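Local atomic coordinates of nucleoside permease NupG (Escherichia coli K-12, PDB entry 7DLA), a protein that transports a broad range of purine and pyrimidine nucleosides across the bacterial inner membrane, driven by the proton motive force. Residues M210-F214 / F332-E336; F325-S330 / F349-N354. The protein carries 1 engineered substitution. One frame throughout, in Å; residues are numbered along the deposited sequence.

Overall arrangement
Both contacts use helix 305-335, near the cytoplasmic side of the transporter, and their centres lie about 10 Å apart. Contact 1 joins its C-terminal end to the start of helix 208-222 and is a mostly buried, predominantly apolar cluster of aromatic, valine and methionine side chains, with the aliphatic part of Glu-336 at its exposed margin and no hydrogen bond across it. Contact 2, nearer the centre of the chain, pairs the same helix with helix 342-371 and is only partly buried: a phenylalanine knob fills its inner part, while a weak amide-amide bond lies on its more exposed side. Phe-349 of contact 2 packs against Phe-213, Phe-214 and Val-333 of contact 1, so the two contacts meet.

Contact 1: M210-F214 / F332-E336; sequences MAIFF and FVEKE
Phe-213 and Phe-332 both carry CG anti to the backbone N (chi1 -172° and 179°), which sends each ring from its own helix into the gap between 210-214 and 332-336. Coming from opposing helices, the side chains overlap alongside one another and form an edge-to-face pair. The edge of Phe-332 is directed at the face of Phe-213, with CD2 of Phe-332 lying 3.6 Å above the plane of the Phe-213 ring, over its centre. The centroids are 4.7 Å apart and the planes are inclined by 51°, a tilted version of the T-shaped pair. Glu-336 lays its CG over a face of the Phe-332 ring, one turn further along the same helix. Met-210 reaches across by a bend at chi2, and its terminal CE touches CE2 of Phe-332 at 3.9 Å and also meets the aliphatic start of Glu-336. The two methyls of Val-333 are divided between neighbouring rings: CG2 packs on CE2 of Phe-213 at 3.8 Å, while CG1 rests 4.0 Å from CZ of Phe-214. No hydrogen bond crosses this packing of the cytoplasmic ends of the seventh and tenth transmembrane helices of the major facilitator fold. Around this largely apolar cluster, Met-284 of helix 253-299 and Met-401 of helix 380-402 touch both Phe-213 and Phe-332, whereas Phe-349 and Ala-345 bring helix 342-371 against Phe-213 and Val-333, respectively.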
ATOM      1  N   MET A 210     -14.260   6.836 -20.056  1.00 72.05           N
ATOM      2  CA  MET A 210     -14.015   6.077 -18.837  1.00 72.30           C
ATOM      3  C   MET A 210     -13.069   4.907 -19.063  1.00 71.85           C
ATOM      4  O   MET A 210     -12.148   4.696 -18.269  1.00 70.63           O
ATOM      5  CB  MET A 210     -15.337   5.590 -18.247  1.00 73.33           C
ATOM      6  CG  MET A 210     -15.853   6.584 -17.268  1.00 73.40           C
ATOM      7  SD  MET A 210     -14.400   7.012 -16.296  1.00 71.67           S
ATOM      8  CE  MET A 210     -14.831   8.615 -15.668  1.00 74.39           C
ATOM      9  N   ALA A 211     -13.341   4.081 -20.073  1.00 72.88           N
ATOM     10  CA  ALA A 211     -12.450   2.965 -20.367  1.00 73.05           C
ATOM     11  C   ALA A 211     -11.010   3.445 -20.460  1.00 71.79           C
ATOM     12  O   ALA A 211     -10.095   2.862 -19.851  1.00 72.61           O
ATOM     13  CB  ALA A 211     -12.881   2.281 -21.665  1.00 74.73           C
ATOM     14  N   ILE A 212     -10.801   4.522 -21.224  1.00 71.94           N
ATOM     15  CA  ILE A 212      -9.485   5.144 -21.320  1.00 71.83           C
ATOM     16  C   ILE A 212      -8.953   5.451 -19.928  1.00 70.17           C
ATOM     17  O   ILE A 212      -7.805   5.117 -19.592  1.00 68.91           O
ATOM     18  CB  ILE A 212      -9.558   6.413 -22.191  1.00 74.56           C
ATOM     19  CG1 ILE A 212      -9.496   6.061 -23.677  1.00 74.49           C
ATOM     20  CG2 ILE A 212      -8.439   7.378 -21.828  1.00 79.25           C
ATOM     21  CD1 ILE A 212      -8.306   5.269 -24.044  1.00 73.50           C
ATOM     22  N   PHE A 213      -9.798   6.055 -19.083  1.00 69.89           N
ATOM     23  CA  PHE A 213      -9.328   6.482 -17.767  1.00 69.50           C
ATOM     24  C   PHE A 213      -8.905   5.298 -16.900  1.00 68.29           C
ATOM     25  O   PHE A 213      -7.881   5.349 -16.220  1.00 66.75           O
ATOM     26  CB  PHE A 213     -10.390   7.276 -17.028  1.00 69.17           C
ATOM     27  CG  PHE A 213      -9.867   7.875 -15.794  1.00 68.49           C
ATOM     28  CD1 PHE A 213      -8.801   8.752 -15.849  1.00 68.86           C
ATOM     29  CD2 PHE A 213     -10.308   7.436 -14.561  1.00 68.59           C
ATOM     30  CE1 PHE A 213      -8.251   9.282 -14.679  1.00 73.05           C
ATOM     31  CE2 PHE A 213      -9.761   7.945 -13.372  1.00 68.61           C
ATOM     32  CZ  PHE A 213      -8.731   8.871 -13.430  1.00 69.30           C
ATOM     33  N   PHE A 214      -9.700   4.227 -16.901  1.00 69.06           N
ATOM     34  CA  PHE A 214      -9.404   3.073 -16.058  1.00 68.08           C
ATOM     35  C   PHE A 214      -8.121   2.377 -16.485  1.00 67.11           C
ATOM     36  O   PHE A 214      -7.300   1.999 -15.633  1.00 66.80           O
ATOM     37  CB  PHE A 214     -10.567   2.081 -16.058  1.00 70.34           C
ATOM     38  CG  PHE A 214     -11.751   2.531 -15.252  1.00 71.22           C
ATOM     39  CD1 PHE A 214     -11.570   3.267 -14.098  1.00 70.36           C
ATOM     40  CD2 PHE A 214     -13.039   2.157 -15.600  1.00 73.26           C
ATOM     41  CE1 PHE A 214     -12.653   3.669 -13.335  1.00 71.64           C
ATOM     42  CE2 PHE A 214     -14.117   2.550 -14.835  1.00 74.11           C
ATOM     43  CZ  PHE A 214     -13.924   3.311 -13.707  1.00 74.19           C
ATOM     44  N   PHE A 332     -12.660  12.313  -9.401  1.00 76.08           N
ATOM     45  CA  PHE A 332     -12.912  12.383 -10.839  1.00 74.17           C
ATOM     46  C   PHE A 332     -13.923  11.329 -11.271  1.00 75.94           C
ATOM     47  O   PHE A 332     -14.927  11.647 -11.913  1.00 76.96           O
ATOM     48  CB  PHE A 332     -11.587  12.204 -11.591  1.00 72.07           C
ATOM     49  CG  PHE A 332     -11.716  12.231 -13.092  1.00 72.80           C
ATOM     50  CD1 PHE A 332     -11.834  13.443 -13.773  1.00 72.00           C
ATOM     51  CD2 PHE A 332     -11.728  11.053 -13.828  1.00 72.10           C
ATOM     52  CE1 PHE A 332     -11.973  13.477 -15.147  1.00 71.09           C
ATOM     53  CE2 PHE A 332     -11.863  11.080 -15.207  1.00 71.05           C
ATOM     54  CZ  PHE A 332     -11.986  12.298 -15.863  1.00 71.15           C
ATOM     55  N   VAL A 333     -13.681  10.064 -10.923  1.00 76.06           N
ATOM     56  CA  VAL A 333     -14.622   9.018 -11.303  1.00 77.30           C
ATOM     57  C   VAL A 333     -16.022   9.358 -10.808  1.00 79.55           C
ATOM     58  O   VAL A 333     -16.967   9.341 -11.591  1.00 79.30           O
ATOM     59  CB  VAL A 333     -14.165   7.625 -10.830  1.00 76.75           C
ATOM     60  CG1 VAL A 333     -14.875   6.571 -11.645  1.00 77.48           C
ATOM     61  CG2 VAL A 333     -12.674   7.456 -11.057  1.00 73.09           C
ATOM     62  N   GLU A 334     -16.173   9.754  -9.532  1.00 84.70           N
ATOM     63  CA  GLU A 334     -17.515  10.067  -9.023  1.00 85.67           C
ATOM     64  C   GLU A 334     -18.157  11.207  -9.807  1.00 82.77           C
ATOM     65  O   GLU A 334     -19.343  11.144 -10.161  1.00 83.79           O
ATOM     66  CB  GLU A 334     -17.450  10.414  -7.535  1.00 85.48           C
ATOM     67  N   LYS A 335     -17.382  12.250 -10.092  1.00 80.48           N
ATOM     68  CA  LYS A 335     -17.925  13.410 -10.771  1.00 79.13           C
ATOM     69  C   LYS A 335     -18.366  13.050 -12.184  1.00 78.23           C
ATOM     70  O   LYS A 335     -19.332  13.617 -12.703  1.00 76.68           O
ATOM     71  CB  LYS A 335     -16.879  14.521 -10.786  1.00 77.66           C
ATOM     72  CG  LYS A 335     -17.401  15.911 -10.435  1.00 76.48           C
ATOM     73  CD  LYS A 335     -17.263  16.221  -8.932  1.00 76.31           C
ATOM     74  CE  LYS A 335     -17.826  17.618  -8.592  1.00 73.64           C
ATOM     75  NZ  LYS A 335     -17.317  18.291  -7.343  1.00 72.91           N
ATOM     76  N   GLU A 336     -17.694  12.085 -12.801  1.00 78.44           N
ATOM     77  CA  GLU A 336     -17.822  11.789 -14.221  1.00 77.74           C
ATOM     78  C   GLU A 336     -18.772  10.652 -14.548  1.00 78.18           C
ATOM     79  O   GLU A 336     -18.804  10.240 -15.701  1.00 77.45           O
ATOM     80  CB  GLU A 336     -16.463  11.409 -14.812  1.00 76.35           C
ATOM     81  CG  GLU A 336     -15.420  12.470 -14.942  1.00 80.66           C
ATOM     82  CD  GLU A 336     -15.702  13.394 -16.094  1.00 74.95           C
ATOM     83  OE1 GLU A 336     -16.156  12.911 -17.164  1.00 72.91           O
ATOM     84  OE2 GLU A 336     -15.439  14.610 -15.966  1.00 72.68           O
TER

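Contact 2: F325-S330 / F349-N354; sequences FNISGS and FLMMTN
Phe-325 opens the interface, its CE2 lying 4.3 Å from CG2 of Thr-353, a methyl that sits at the edge of the ring and near its plane. The same CE2 also meets CZ of Phe-349, so this corner of the contact is apolar. Beyond the rings, Phe-325 touches Leu-220 of helix 208-222 and Met-284 of helix 253-299. Asn-326, next in sequence, supplies the polar link. Its amide comes from the opposite direction to that of Asn-354, and ND2 donates to Asn-354 OD1 in a nearly straight but weak hydrogen bond of 3.5 Å. The two amide planes are 59° apart, so they meet at a marked twist and not as a flat pair. The backbone O of Asn-326 faces the edge of the Phe-349 ring.

Gly-329 comes one turn later and offers a surface of bare backbone. Phe-349, with CG anti to its backbone N (chi1 169°), brings its ring against this surface, and its CZ approaches Gly-329 CA to 3.6 Å. The carbonyl carbon of Gly-329 lies over one face of the ring. Ser-330 completes the seat mainly with its backbone, N lying 3.5 Å from Phe-349 CE2, and CB stands a little farther off. Its hydroxyl turns back to its own helix, OG donating to Ile-327 O at 3.1 Å, while its carbonyl accepts a bond from Gln-346.

Phe-349 is thus a knob in a hole made by Phe-325, Asn-326, Gly-329 and Ser-330. The axes of the two segments approach to 11.1 Å at 149°, and a short cytoplasmic connection joins their helices. Together they form an antiparallel hairpin of the tenth and eleventh transmembrane helices in the twelve-helix major facilitator superfamily fold.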
ATOM      1  N   PHE A 325      -2.852  11.193  -6.649  1.00 66.03           N
ATOM      2  CA  PHE A 325      -3.535  10.510  -7.739  1.00 67.06           C
ATOM      3  C   PHE A 325      -4.731   9.731  -7.221  1.00 68.17           C
ATOM      4  O   PHE A 325      -5.789   9.722  -7.846  1.00 68.04           O
ATOM      5  CB  PHE A 325      -2.611   9.561  -8.505  1.00 67.43           C
ATOM      6  CG  PHE A 325      -3.263   8.985  -9.759  1.00 70.67           C
ATOM      7  CD1 PHE A 325      -3.398   9.762 -10.914  1.00 68.57           C
ATOM      8  CD2 PHE A 325      -3.831   7.718  -9.752  1.00 72.36           C
ATOM      9  CE1 PHE A 325      -4.023   9.253 -12.051  1.00 66.68           C
ATOM     10  CE2 PHE A 325      -4.456   7.208 -10.894  1.00 67.23           C
ATOM     11  CZ  PHE A 325      -4.550   7.975 -12.039  1.00 66.57           C
ATOM     12  N   ASN A 326      -4.595   9.073  -6.076  1.00 69.37           N
ATOM     13  CA  ASN A 326      -5.693   8.212  -5.666  1.00 69.39           C
ATOM     14  C   ASN A 326      -6.890   9.028  -5.220  1.00 70.12           C
ATOM     15  O   ASN A 326      -8.028   8.733  -5.622  1.00 70.46           O
ATOM     16  CB  ASN A 326      -5.239   7.235  -4.590  1.00 69.28           C
ATOM     17  CG  ASN A 326      -4.891   5.888  -5.181  1.00 72.25           C
ATOM     18  OD1 ASN A 326      -4.044   5.808  -6.073  1.00 74.82           O
ATOM     19  ND2 ASN A 326      -5.587   4.829  -4.750  1.00 71.75           N
ATOM     20  N   ILE A 327      -6.654  10.097  -4.450  1.00 69.79           N
ATOM     21  CA  ILE A 327      -7.787  10.903  -3.998  1.00 70.24           C
ATOM     22  C   ILE A 327      -8.470  11.573  -5.196  1.00 70.64           C
ATOM     23  O   ILE A 327      -9.674  11.373  -5.429  1.00 71.17           O
ATOM     24  CB  ILE A 327      -7.352  11.926  -2.926  1.00 73.36           C
ATOM     25  CG1 ILE A 327      -6.603  11.262  -1.762  1.00 69.52           C
ATOM     26  CG2 ILE A 327      -8.575  12.608  -2.316  1.00 70.53           C
ATOM     27  CD1 ILE A 327      -7.439  10.318  -0.939  1.00 70.32           C
ATOM     28  N   SER A 328      -7.706  12.334  -6.008  1.00 70.00           N
ATOM     29  CA  SER A 328      -8.311  13.028  -7.152  1.00 69.61           C
ATOM     30  C   SER A 328      -8.880  12.052  -8.167  1.00 70.47           C
ATOM     31  O   SER A 328      -9.881  12.359  -8.809  1.00 72.12           O
ATOM     32  CB  SER A 328      -7.324  13.949  -7.882  1.00 67.13           C
ATOM     33  OG  SER A 328      -6.008  13.418  -7.971  1.00 66.77           O
ATOM     34  N   GLY A 329      -8.255  10.891  -8.348  1.00 69.91           N
ATOM     35  CA  GLY A 329      -8.830   9.882  -9.207  1.00 70.79           C
ATOM     36  C   GLY A 329     -10.228   9.485  -8.787  1.00 72.07           C
ATOM     37  O   GLY A 329     -11.142   9.492  -9.607  1.00 72.57           O
ATOM     38  N   SER A 330     -10.420   9.122  -7.510  1.00 72.63           N
ATOM     39  CA  SER A 330     -11.752   8.658  -7.125  1.00 74.25           C
ATOM     40  C   SER A 330     -12.767   9.807  -7.168  1.00 75.61           C
ATOM     41  O   SER A 330     -13.938   9.594  -7.527  1.00 76.84           O
ATOM     42  CB  SER A 330     -11.721   7.974  -5.754  1.00 75.39           C
ATOM     43  OG  SER A 330     -11.459   8.900  -4.719  1.00 77.43           O
ATOM     44  N   PHE A 349     -12.470   1.434  -9.923  1.00 74.56           N
ATOM     45  CA  PHE A 349     -11.300   2.298 -10.008  1.00 72.94           C
ATOM     46  C   PHE A 349     -10.224   1.840  -9.049  1.00 72.09           C
ATOM     47  O   PHE A 349      -9.065   1.672  -9.432  1.00 71.65           O
ATOM     48  CB  PHE A 349     -11.679   3.747  -9.710  1.00 72.90           C
ATOM     49  CG  PHE A 349     -10.495   4.646  -9.513  1.00 71.70           C
ATOM     50  CD1 PHE A 349      -9.711   5.037 -10.571  1.00 70.69           C
ATOM     51  CD2 PHE A 349     -10.149   5.089  -8.251  1.00 71.63           C
ATOM     52  CE1 PHE A 349      -8.605   5.875 -10.373  1.00 70.08           C
ATOM     53  CE2 PHE A 349      -9.041   5.920  -8.053  1.00 70.98           C
ATOM     54  CZ  PHE A 349      -8.273   6.313  -9.113  1.00 69.56           C
ATOM     55  N   LEU A 350     -10.594   1.617  -7.790  1.00 72.69           N
ATOM     56  CA  LEU A 350      -9.619   1.202  -6.795  1.00 71.33           C
ATOM     57  C   LEU A 350      -9.135  -0.223  -7.073  1.00 71.25           C
ATOM     58  O   LEU A 350      -7.940  -0.513  -6.969  1.00 70.30           O
ATOM     59  CB  LEU A 350     -10.258   1.372  -5.412  1.00 70.40           C
ATOM     60  CG  LEU A 350      -9.758   2.513  -4.502  1.00 69.07           C
ATOM     61  CD1 LEU A 350      -9.962   3.875  -5.136  1.00 70.65           C
ATOM     62  CD2 LEU A 350     -10.503   2.499  -3.168  1.00 68.41           C
ATOM     63  N   MET A 351     -10.037  -1.109  -7.497  1.00 72.20           N
ATOM     64  CA  MET A 351      -9.636  -2.460  -7.873  1.00 72.95           C
ATOM     65  C   MET A 351      -8.607  -2.442  -9.003  1.00 71.88           C
ATOM     66  O   MET A 351      -7.538  -3.058  -8.896  1.00 70.89           O
ATOM     67  CB  MET A 351     -10.878  -3.259  -8.269  1.00 75.19           C
ATOM     68  CG  MET A 351     -10.618  -4.682  -8.722  1.00 77.14           C
ATOM     69  SD  MET A 351     -11.916  -5.271  -9.824  1.00 98.60           S
ATOM     70  CE  MET A 351     -11.675  -7.039  -9.652  1.00 80.02           C
ATOM     71  N   MET A 352      -8.922  -1.743 -10.098  1.00 72.16           N
ATOM     72  CA  MET A 352      -8.000  -1.595 -11.218  1.00 71.52           C
ATOM     73  C   MET A 352      -6.682  -0.966 -10.775  1.00 70.29           C
ATOM     74  O   MET A 352      -5.599  -1.421 -11.173  1.00 69.00           O
ATOM     75  CB  MET A 352      -8.675  -0.744 -12.304  1.00 72.88           C
ATOM     76  CG  MET A 352      -7.972  -0.661 -13.672  1.00 74.21           C
ATOM     77  SD  MET A 352      -8.585  -1.830 -14.894  1.00 81.56           S
ATOM     78  CE  MET A 352     -10.324  -1.791 -14.471  1.00 75.72           C
ATOM     79  N   THR A 353      -6.748   0.055  -9.921  1.00 70.10           N
ATOM     80  CA  THR A 353      -5.574   0.863  -9.630  1.00 69.82           C
ATOM     81  C   THR A 353      -4.631   0.221  -8.615  1.00 71.90           C
ATOM     82  O   THR A 353      -3.408   0.395  -8.729  1.00 72.92           O
ATOM     83  CB  THR A 353      -6.001   2.231  -9.107  1.00 69.56           C
ATOM     84  OG1 THR A 353      -7.125   2.693  -9.855  1.00 69.91           O
ATOM     85  CG2 THR A 353      -4.883   3.234  -9.311  1.00 70.77           C
ATOM     86  N   ASN A 354      -5.163  -0.507  -7.619  1.00 70.47           N
ATOM     87  CA  ASN A 354      -4.368  -1.117  -6.559  1.00 69.58           C
ATOM     88  C   ASN A 354      -4.321  -2.632  -6.612  1.00 68.11           C
ATOM     89  O   ASN A 354      -3.449  -3.220  -5.973  1.00 68.77           O
ATOM     90  CB  ASN A 354      -4.905  -0.721  -5.177  1.00 70.44           C
ATOM     91  CG  ASN A 354      -4.750   0.743  -4.888  1.00 70.94           C
ATOM     92  OD1 ASN A 354      -4.925   1.578  -5.774  1.00 73.49           O
ATOM     93  ND2 ASN A 354      -4.415   1.075  -3.644  1.00 69.69           N
TER